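Local coordinates for FBP protein (PDB 5OEZ) that probably catalyses the hydrolysis of fructose 1,6-bisphosphate to fructose 6-phosphate and phosphate, as a magnesium-dependent homotetramer of gluconeogenesis inhibited allosterically, at residues 165-170 against 179-184; 204-209 against 259-264; 283-288 against 318-323. All coordinates share one frame; numbering follows the deposited sequence.

Contact 1 of 3, residues 165-170 against 179-184; sequences MVSAGY and LVLTSG
With CG held between its backbone N and carbonyl carbon (chi1 65°), Tyr170 swings its ring over Val180 on the neighbouring strand. The two side chains run side by side in the same direction. Val180 CB sits 3.8 Å from the centroid of the Tyr170 ring and 22° off its normal, a CH-pi contact over one face, while Val180 CG2 reaches Tyr170 OH at 3.5 Å. The hydroxyl itself hydrogen-bonds His257 ND1 of helix 252-262, which fixes the far end of the ring.

Beneath this pair the backbones form an antiparallel hairpin, their short axes at 166°. Ala168 with Thr182 and Tyr170 with Val180 are hydrogen-bonded pairs, and Gly169 with Leu181 is the non-hydrogen-bonded pair between them. Thr182 O is gripped twice, by Ala168 N at 3.1 Å and by Ser167 OG at 2.9 Å, from opposite faces of its carbonyl plane. Ser167 reaches it because OG extends away from its own N. On the other edge of its strand, Ser167 joins Val166 in a classic beta bulge against Val138.

Leu181 CD1 folds back to 3.5 Å from Ala168 O, on the sheet face covered by helix 27-47. Ser167 approaches Phe28 and Leu181 approaches Ile16, residues that bind AMP in another structure of this protein; none is bound here. Two donors on Thr182 O would be expected to restrain this hairpin end beside the AMP site.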
loop_
_atom_site.group_PDB
_atom_site.type_symbol
_atom_site.label_atom_id
_atom_site.label_comp_id
_atom_site.label_asym_id
_atom_site.label_seq_id
_atom_site.Cartn_x
_atom_site.Cartn_y
_atom_site.Cartn_z
ATOM N N MET C 165 -21.223 14.430 27.251
ATOM C CA MET C 165 -20.583 13.638 26.211
ATOM C C MET C 165 -19.307 13.007 26.787
ATOM O O MET C 165 -18.469 13.702 27.340
ATOM C CB MET C 165 -20.274 14.538 24.996
ATOM C CG MET C 165 -20.102 13.842 23.655
ATOM S SD MET C 165 -19.553 14.931 22.300
ATOM C CE MET C 165 -20.415 16.446 22.691
ATOM N N VAL C 166 -19.175 11.693 26.659
ATOM C CA VAL C 166 -17.985 10.997 27.179
ATOM C C VAL C 166 -16.808 10.924 26.192
ATOM O O VAL C 166 -15.672 10.809 26.627
ATOM C CB VAL C 166 -18.274 9.587 27.703
ATOM C CG1 VAL C 166 -19.402 9.623 28.720
ATOM C CG2 VAL C 166 -18.579 8.647 26.559
ATOM N N SER C 167 -17.067 11.026 24.884
ATOM C CA SER C 167 -15.978 11.010 23.908
ATOM C C SER C 167 -16.372 11.638 22.588
ATOM O O SER C 167 -17.544 11.735 22.250
ATOM C CB SER C 167 -15.510 9.568 23.682
ATOM O OG SER C 167 -14.451 9.519 22.754
ATOM N N ALA C 168 -15.377 12.129 21.877
ATOM C CA ALA C 168 -15.575 12.712 20.561
ATOM C C ALA C 168 -14.317 12.562 19.726
ATOM O O ALA C 168 -13.224 12.526 20.263
ATOM C CB ALA C 168 -15.933 14.191 20.684
ATOM N N GLY C 169 -14.468 12.545 18.412
ATOM C CA GLY C 169 -13.311 12.561 17.544
ATOM C C GLY C 169 -13.648 12.895 16.114
ATOM O O GLY C 169 -14.822 12.971 15.748
ATOM N N TYR C 170 -12.609 13.051 15.292
ATOM C CA TYR C 170 -12.788 13.135 13.852
ATOM C C TYR C 170 -11.646 12.455 13.103
ATOM O O TYR C 170 -10.606 12.167 13.669
ATOM C CB TYR C 170 -12.954 14.583 13.404
ATOM C CG TYR C 170 -11.748 15.455 13.611
ATOM C CD1 TYR C 170 -10.655 15.411 12.735
ATOM C CD2 TYR C 170 -11.694 16.331 14.674
ATOM C CE1 TYR C 170 -9.546 16.220 12.942
ATOM C CE2 TYR C 170 -10.587 17.129 14.897
ATOM C CZ TYR C 170 -9.517 17.069 14.029
ATOM O OH TYR C 170 -8.413 17.853 14.236
ATOM N N LEU C 179 -6.485 10.857 12.762
ATOM C CA LEU C 179 -7.590 10.598 13.655
ATOM C C LEU C 179 -7.307 11.344 14.937
ATOM O O LEU C 179 -6.279 11.123 15.567
ATOM C CB LEU C 179 -7.752 9.098 13.909
ATOM C CG LEU C 179 -9.102 8.648 14.473
ATOM C CD1 LEU C 179 -9.391 7.225 14.036
ATOM C CD2 LEU C 179 -9.147 8.759 15.988
ATOM N N VAL C 180 -8.211 12.245 15.310
ATOM C CA VAL C 180 -8.039 13.095 16.482
ATOM C C VAL C 180 -9.187 12.770 17.422
ATOM O O VAL C 180 -10.329 12.676 16.987
ATOM C CB VAL C 180 -8.046 14.570 16.051
ATOM C CG1 VAL C 180 -7.980 15.518 17.238
ATOM C CG2 VAL C 180 -6.872 14.835 15.108
ATOM N N LEU C 181 -8.893 12.636 18.705
ATOM C CA LEU C 181 -9.802 12.006 19.638
ATOM C C LEU C 181 -9.688 12.637 21.011
ATOM O O LEU C 181 -8.588 13.046 21.408
ATOM C CB LEU C 181 -9.390 10.526 19.722
ATOM C CG LEU C 181 -10.106 9.577 20.674
ATOM C CD1 LEU C 181 -11.584 9.439 20.322
ATOM C CD2 LEU C 181 -9.425 8.227 20.621
ATOM N N THR C 182 -10.794 12.693 21.755
ATOM C CA THR C 182 -10.757 13.041 23.183
ATOM C C THR C 182 -11.692 12.131 23.964
ATOM O O THR C 182 -12.726 11.720 23.437
ATOM C CB THR C 182 -11.117 14.537 23.464
ATOM O OG1 THR C 182 -10.974 14.825 24.871
ATOM C CG2 THR C 182 -12.544 14.889 23.045
ATOM N N SER C 183 -11.331 11.856 25.218
ATOM C CA SER C 183 -12.211 11.175 26.190
ATOM C C SER C 183 -12.389 11.986 27.478
ATOM O O SER C 183 -12.702 11.421 28.514
ATOM C CB SER C 183 -11.642 9.786 26.545
ATOM O OG SER C 183 -11.879 8.895 25.480
ATOM N N GLY C 184 -12.189 13.301 27.418
ATOM C CA GLY C 184 -12.340 14.172 28.595
ATOM C C GLY C 184 -11.047 14.544 29.293
ATOM O O GLY C 184 -11.076 15.296 30.254
#

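Contact 2 of 3, residues 204-209 against 259-264; sequences PHISIP and TLLYGG
The peptide joining Tyr262 to Gly263 is the flat group of this contact, and Pro209 lies on one side of its plane, offset toward the rim between Tyr262 O and Gly263 CA. Two carbons of the proline ring make the approach, Pro209 CG at 3.7 Å from Tyr262 O and Pro209 CD at 3.8 Å from Gly263 N. Both polar atoms of this peptide are bonded: Gly263 N donates to Thr259 O over 2.7 Å, a helical bond, and Tyr262 O accepts from Arg212 NH1. Gly263 then leaves the helix with positive phi (89°), and its CA lies 3.9 Å from Ile208 CG2.

The connection thus packed is the extended chain that leaves strand 198-203, the last of the N-terminal sheet, and leads to strand 214-216 of the C-terminal sheet. It runs past the C-terminal end of helix 252-262 in the layered alpha/beta fold of class 1 fructose-1,6-bisphosphatases, with no hydrogen bond between the two segments.

Apolar branches carry the rest. Ile208 and Leu260 cross at a slant, and Ile208 CD1 meets Leu260 CD2 at only 3.3 Å. Packing is tight here: Leu260 has chi1 of -91°, turned away from a staggered position, and helix 281-294 touches both residues. Ile206 directs CG2 to Leu260 O at 4.0 Å and CD1 to Leu261 CD2 at 4.1 Å. Leu261 packs on Asp127 and Tyr262 on Ser124, both of a neighbouring subunit.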
loop_
_atom_site.group_PDB
_atom_site.type_symbol
_atom_site.label_atom_id
_atom_site.label_comp_id
_atom_site.label_asym_id
_atom_site.label_seq_id
_atom_site.Cartn_x
_atom_site.Cartn_y
_atom_site.Cartn_z
ATOM N N PRO C 204 0.660 13.907 20.608
ATOM C CA PRO C 204 0.061 13.802 21.949
ATOM C C PRO C 204 -0.214 15.190 22.537
ATOM O O PRO C 204 0.554 16.107 22.289
ATOM C CB PRO C 204 1.135 13.075 22.754
ATOM C CG PRO C 204 2.420 13.450 22.067
ATOM C CD PRO C 204 2.114 13.640 20.615
ATOM N N HIS C 205 -1.303 15.328 23.297
ATOM C CA HIS C 205 -1.617 16.555 24.031
ATOM C C HIS C 205 -1.638 17.800 23.125
ATOM O O HIS C 205 -0.881 18.745 23.324
ATOM C CB HIS C 205 -0.648 16.734 25.205
ATOM C CG HIS C 205 -0.615 15.565 26.145
ATOM N ND1 HIS C 205 -1.755 15.010 26.693
ATOM C CD2 HIS C 205 0.425 14.854 26.642
ATOM C CE1 HIS C 205 -1.418 14.001 27.478
ATOM N NE2 HIS C 205 -0.101 13.887 27.465
ATOM N N ILE C 206 -2.526 17.780 22.138
ATOM C CA ILE C 206 -2.710 18.921 21.250
ATOM C C ILE C 206 -3.268 20.114 22.033
ATOM O O ILE C 206 -4.276 19.984 22.730
ATOM C CB ILE C 206 -3.662 18.594 20.088
ATOM C CG1 ILE C 206 -3.022 17.554 19.172
ATOM C CG2 ILE C 206 -4.001 19.856 19.302
ATOM C CD1 ILE C 206 -3.927 17.015 18.097
ATOM N N SER C 207 -2.590 21.256 21.918
ATOM C CA SER C 207 -2.982 22.494 22.581
ATOM C C SER C 207 -3.119 23.569 21.521
ATOM O O SER C 207 -2.130 23.894 20.864
ATOM C CB SER C 207 -1.914 22.951 23.586
ATOM O OG SER C 207 -1.844 22.108 24.712
ATOM N N ILE C 208 -4.317 24.130 21.377
ATOM C CA ILE C 208 -4.552 25.251 20.431
ATOM C C ILE C 208 -3.922 26.507 21.048
ATOM O O ILE C 208 -4.191 26.828 22.200
ATOM C CB ILE C 208 -6.065 25.612 20.157
ATOM C CG1 ILE C 208 -6.979 24.433 19.782
ATOM C CG2 ILE C 208 -6.202 26.664 19.039
ATOM C CD1 ILE C 208 -8.457 24.790 19.801
ATOM N N PRO C 209 -3.076 27.218 20.291
ATOM C CA PRO C 209 -2.528 28.482 20.816
ATOM C C PRO C 209 -3.614 29.483 21.245
ATOM O O PRO C 209 -4.672 29.512 20.639
ATOM C CB PRO C 209 -1.740 29.043 19.626
ATOM C CG PRO C 209 -1.391 27.841 18.786
ATOM C CD PRO C 209 -2.516 26.869 18.967
ATOM N N THR C 259 -7.152 24.692 12.338
ATOM C CA THR C 259 -7.357 25.612 13.464
ATOM C C THR C 259 -6.754 25.053 14.750
ATOM O O THR C 259 -6.060 25.762 15.464
ATOM C CB THR C 259 -8.856 25.916 13.657
ATOM O OG1 THR C 259 -9.379 26.479 12.447
ATOM C CG2 THR C 259 -9.100 26.887 14.812
ATOM N N LEU C 260 -7.041 23.794 15.052
ATOM C CA LEU C 260 -6.467 23.121 16.207
ATOM C C LEU C 260 -4.943 23.140 16.267
ATOM O O LEU C 260 -4.377 23.365 17.327
ATOM C CB LEU C 260 -6.875 21.643 16.229
ATOM C CG LEU C 260 -8.095 21.101 16.917
ATOM C CD1 LEU C 260 -7.804 19.665 17.337
ATOM C CD2 LEU C 260 -8.448 21.932 18.109
ATOM N N LEU C 261 -4.291 22.854 15.149
ATOM C CA LEU C 261 -2.826 22.744 15.123
ATOM C C LEU C 261 -2.101 24.065 14.982
ATOM O O LEU C 261 -1.046 24.254 15.586
ATOM C CB LEU C 261 -2.380 21.809 14.006
ATOM C CG LEU C 261 -2.858 20.355 14.144
ATOM C CD1 LEU C 261 -2.413 19.539 12.935
ATOM C CD2 LEU C 261 -2.343 19.705 15.423
ATOM N N TYR C 262 -2.641 24.975 14.180
ATOM C CA TYR C 262 -2.001 26.283 13.954
ATOM C C TYR C 262 -2.551 27.366 14.863
ATOM O O TYR C 262 -1.869 28.334 15.136
ATOM C CB TYR C 262 -2.204 26.721 12.506
ATOM C CG TYR C 262 -1.428 25.941 11.457
ATOM C CD1 TYR C 262 -0.726 24.769 11.765
ATOM C CD2 TYR C 262 -1.404 26.390 10.134
ATOM C CE1 TYR C 262 -0.022 24.085 10.791
ATOM C CE2 TYR C 262 -0.717 25.710 9.154
ATOM C CZ TYR C 262 -0.018 24.559 9.482
ATOM O OH TYR C 262 0.689 23.865 8.513
ATOM N N GLY C 263 -3.780 27.200 15.348
ATOM C CA GLY C 263 -4.508 28.295 15.987
ATOM C C GLY C 263 -5.309 29.103 14.980
ATOM O O GLY C 263 -5.224 28.868 13.769
ATOM N N GLY C 264 -6.096 30.044 15.493
ATOM C CA GLY C 264 -6.946 30.884 14.672
ATOM C C GLY C 264 -8.394 30.782 15.087
ATOM O O GLY C 264 -8.723 30.403 16.224
#

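Contact 3 of 3, residues 283-288 against 318-323; sequences YEAAPM and TPVYFG
Helix 283-288 and strand 320-323 run broadly in the same direction, their short axes crossing at 35° and coming no nearer than 10.5 Å, and Ala285 faces Val320 across the gap. This is a helix laid on a face of the C-terminal mixed sheet, one interface of the layered alpha/beta fold of this family. No hydrogen bond passes between the segments; side chains bridge the spacing, joined by one backbone atom, Ala285 O.

Ala285 CB is received by two methyls of the strand, Thr318 CG2 at 3.7 Å and Val320 CG1 at 3.9 Å. Two residues after Val320, Phe322 holds CG anti to its carbonyl carbon (chi1 -74°), which carries the ring to the helix. Its CZ approaches Ala285 O at 3.6 Å, with the oxygen at the ring edge and near the ring plane. Met288 CB closes on Phe322 CE2 at 3.6 Å from an oblique direction. Val320 CB lies over one face of the same ring, so the two strand residues pack on each other.

Glu284, a manganese ligand in another structure of this protein, is carried on the same helix turn. Its OE1 accepts from Arg280 N, and OE2 lies near carboxylates of Glu97 and Asp118 in this metal-free chain. Thr318 meets Ala285 through CG2, while its OG1 donates to Pro319 O over 2.7 Å, in the carbonyl plane and on a lone pair.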
loop_
_atom_site.group_PDB
_atom_site.type_symbol
_atom_site.label_atom_id
_atom_site.label_comp_id
_atom_site.label_asym_id
_atom_site.label_seq_id
_atom_site.Cartn_x
_atom_site.Cartn_y
_atom_site.Cartn_z
ATOM N N TYR C 283 -24.421 16.002 15.514
ATOM C CA TYR C 283 -23.572 15.264 14.604
ATOM C C TYR C 283 -22.210 15.925 14.336
ATOM O O TYR C 283 -21.254 15.221 14.027
ATOM C CB TYR C 283 -24.303 15.043 13.286
ATOM C CG TYR C 283 -25.650 14.382 13.435
ATOM C CD1 TYR C 283 -25.766 12.999 13.584
ATOM C CD2 TYR C 283 -26.806 15.126 13.399
ATOM C CE1 TYR C 283 -27.015 12.396 13.707
ATOM C CE2 TYR C 283 -28.049 14.532 13.522
ATOM C CZ TYR C 283 -28.144 13.166 13.674
ATOM O OH TYR C 283 -29.380 12.596 13.793
ATOM N N GLU C 284 -22.138 17.260 14.439
ATOM C CA GLU C 284 -20.968 18.053 14.027
ATOM C C GLU C 284 -20.519 19.052 15.091
ATOM O O GLU C 284 -19.382 18.988 15.545
ATOM C CB GLU C 284 -21.257 18.829 12.728
ATOM C CG GLU C 284 -21.653 17.951 11.544
ATOM C CD GLU C 284 -22.270 18.720 10.377
ATOM O OE1 GLU C 284 -22.880 19.798 10.575
ATOM O OE2 GLU C 284 -22.160 18.228 9.234
ATOM N N ALA C 285 -21.383 19.999 15.457
ATOM C CA ALA C 285 -20.950 21.113 16.309
ATOM C C ALA C 285 -20.548 20.696 17.740
ATOM O O ALA C 285 -19.503 21.108 18.225
ATOM C CB ALA C 285 -22.015 22.201 16.341
ATOM N N ALA C 286 -21.361 19.891 18.409
ATOM C CA ALA C 286 -21.033 19.451 19.789
ATOM C C ALA C 286 -19.777 18.554 19.887
ATOM O O ALA C 286 -18.917 18.806 20.719
ATOM C CB ALA C 286 -22.235 18.779 20.453
ATOM N N PRO C 287 -19.647 17.532 19.030
ATOM C CA PRO C 287 -18.352 16.799 18.999
ATOM C C PRO C 287 -17.104 17.678 18.749
ATOM O O PRO C 287 -16.137 17.586 19.494
ATOM C CB PRO C 287 -18.534 15.825 17.842
ATOM C CG PRO C 287 -20.010 15.618 17.759
ATOM C CD PRO C 287 -20.614 16.938 18.091
ATOM N N MET C 288 -17.150 18.535 17.737
ATOM C CA MET C 288 -16.066 19.482 17.499
ATOM C C MET C 288 -15.839 20.436 18.665
ATOM O O MET C 288 -14.697 20.774 18.977
ATOM C CB MET C 288 -16.300 20.280 16.210
ATOM C CG MET C 288 -16.126 19.517 14.895
ATOM S SD MET C 288 -14.612 18.528 14.628
ATOM C CE MET C 288 -13.371 19.202 15.731
ATOM N N THR C 318 -27.052 25.146 14.787
ATOM C CA THR C 318 -26.441 26.255 15.499
ATOM C C THR C 318 -25.361 26.882 14.617
ATOM O O THR C 318 -24.708 26.157 13.884
ATOM C CB THR C 318 -25.821 25.781 16.861
ATOM O OG1 THR C 318 -25.124 26.860 17.494
ATOM C CG2 THR C 318 -24.855 24.610 16.688
ATOM N N PRO C 319 -25.160 28.213 14.716
ATOM C CA PRO C 319 -23.906 28.796 14.237
ATOM C C PRO C 319 -22.759 28.441 15.167
ATOM O O PRO C 319 -22.988 27.979 16.286
ATOM C CB PRO C 319 -24.173 30.305 14.297
ATOM C CG PRO C 319 -25.120 30.454 15.425
ATOM C CD PRO C 319 -25.985 29.217 15.427
ATOM N N VAL C 320 -21.523 28.624 14.705
ATOM C CA VAL C 320 -20.342 28.289 15.510
ATOM C C VAL C 320 -19.245 29.334 15.321
ATOM O O VAL C 320 -19.029 29.828 14.211
ATOM C CB VAL C 320 -19.752 26.863 15.187
ATOM C CG1 VAL C 320 -20.792 25.765 15.403
ATOM C CG2 VAL C 320 -19.203 26.788 13.767
ATOM N N TYR C 321 -18.545 29.608 16.418
ATOM C CA TYR C 321 -17.329 30.392 16.453
ATOM C C TYR C 321 -16.340 29.602 17.318
ATOM O O TYR C 321 -16.475 29.546 18.544
ATOM C CB TYR C 321 -17.621 31.782 17.035
ATOM C CG TYR C 321 -18.869 32.405 16.458
ATOM C CD1 TYR C 321 -20.100 32.200 17.067
ATOM C CD2 TYR C 321 -18.836 33.148 15.279
ATOM C CE1 TYR C 321 -21.252 32.732 16.538
ATOM C CE2 TYR C 321 -19.992 33.688 14.741
ATOM C CZ TYR C 321 -21.194 33.493 15.381
ATOM O OH TYR C 321 -22.369 34.003 14.876
ATOM N N PHE C 322 -15.371 28.972 16.659
ATOM C CA PHE C 322 -14.432 28.022 17.281
ATOM C C PHE C 322 -12.992 28.486 17.120
ATOM O O PHE C 322 -12.597 28.893 16.037
ATOM C CB PHE C 322 -14.477 26.650 16.575
ATOM C CG PHE C 322 -15.700 25.810 16.853
ATOM C CD1 PHE C 322 -16.681 26.171 17.765
ATOM C CD2 PHE C 322 -15.844 24.608 16.195
ATOM C CE1 PHE C 322 -17.782 25.351 17.982
ATOM C CE2 PHE C 322 -16.929 23.773 16.421
ATOM C CZ PHE C 322 -17.901 24.143 17.315
ATOM N N GLY C 323 -12.189 28.328 18.164
ATOM C CA GLY C 323 -10.743 28.315 17.999
ATOM C C GLY C 323 -9.974 28.821 19.190
ATOM O O GLY C 323 -10.367 28.605 20.351
#

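How the contacts relate
From the N terminus the three contacts follow in series, none nesting within or crossing another. Contact 1 closes a loop of eight residues, pairing strands 167-173 and 177-182 of a beta hairpin. Contact 2 closes a span of 49 residues, from the chain leaving the N-terminal sheet to the end of helix 252-262. Contact 3 closes 29 residues between helix 281-294 and strand 317-323. They nevertheless meet in space. Tyr170 of contact 1 touches both Leu260 of contact 2 and Met288 of contact 3, and Thr259 CG2 lies 3.9 Å from Gly323 CA. Helices 252-262 and 281-294 thereby link the N-terminal sheet to the C-terminal one.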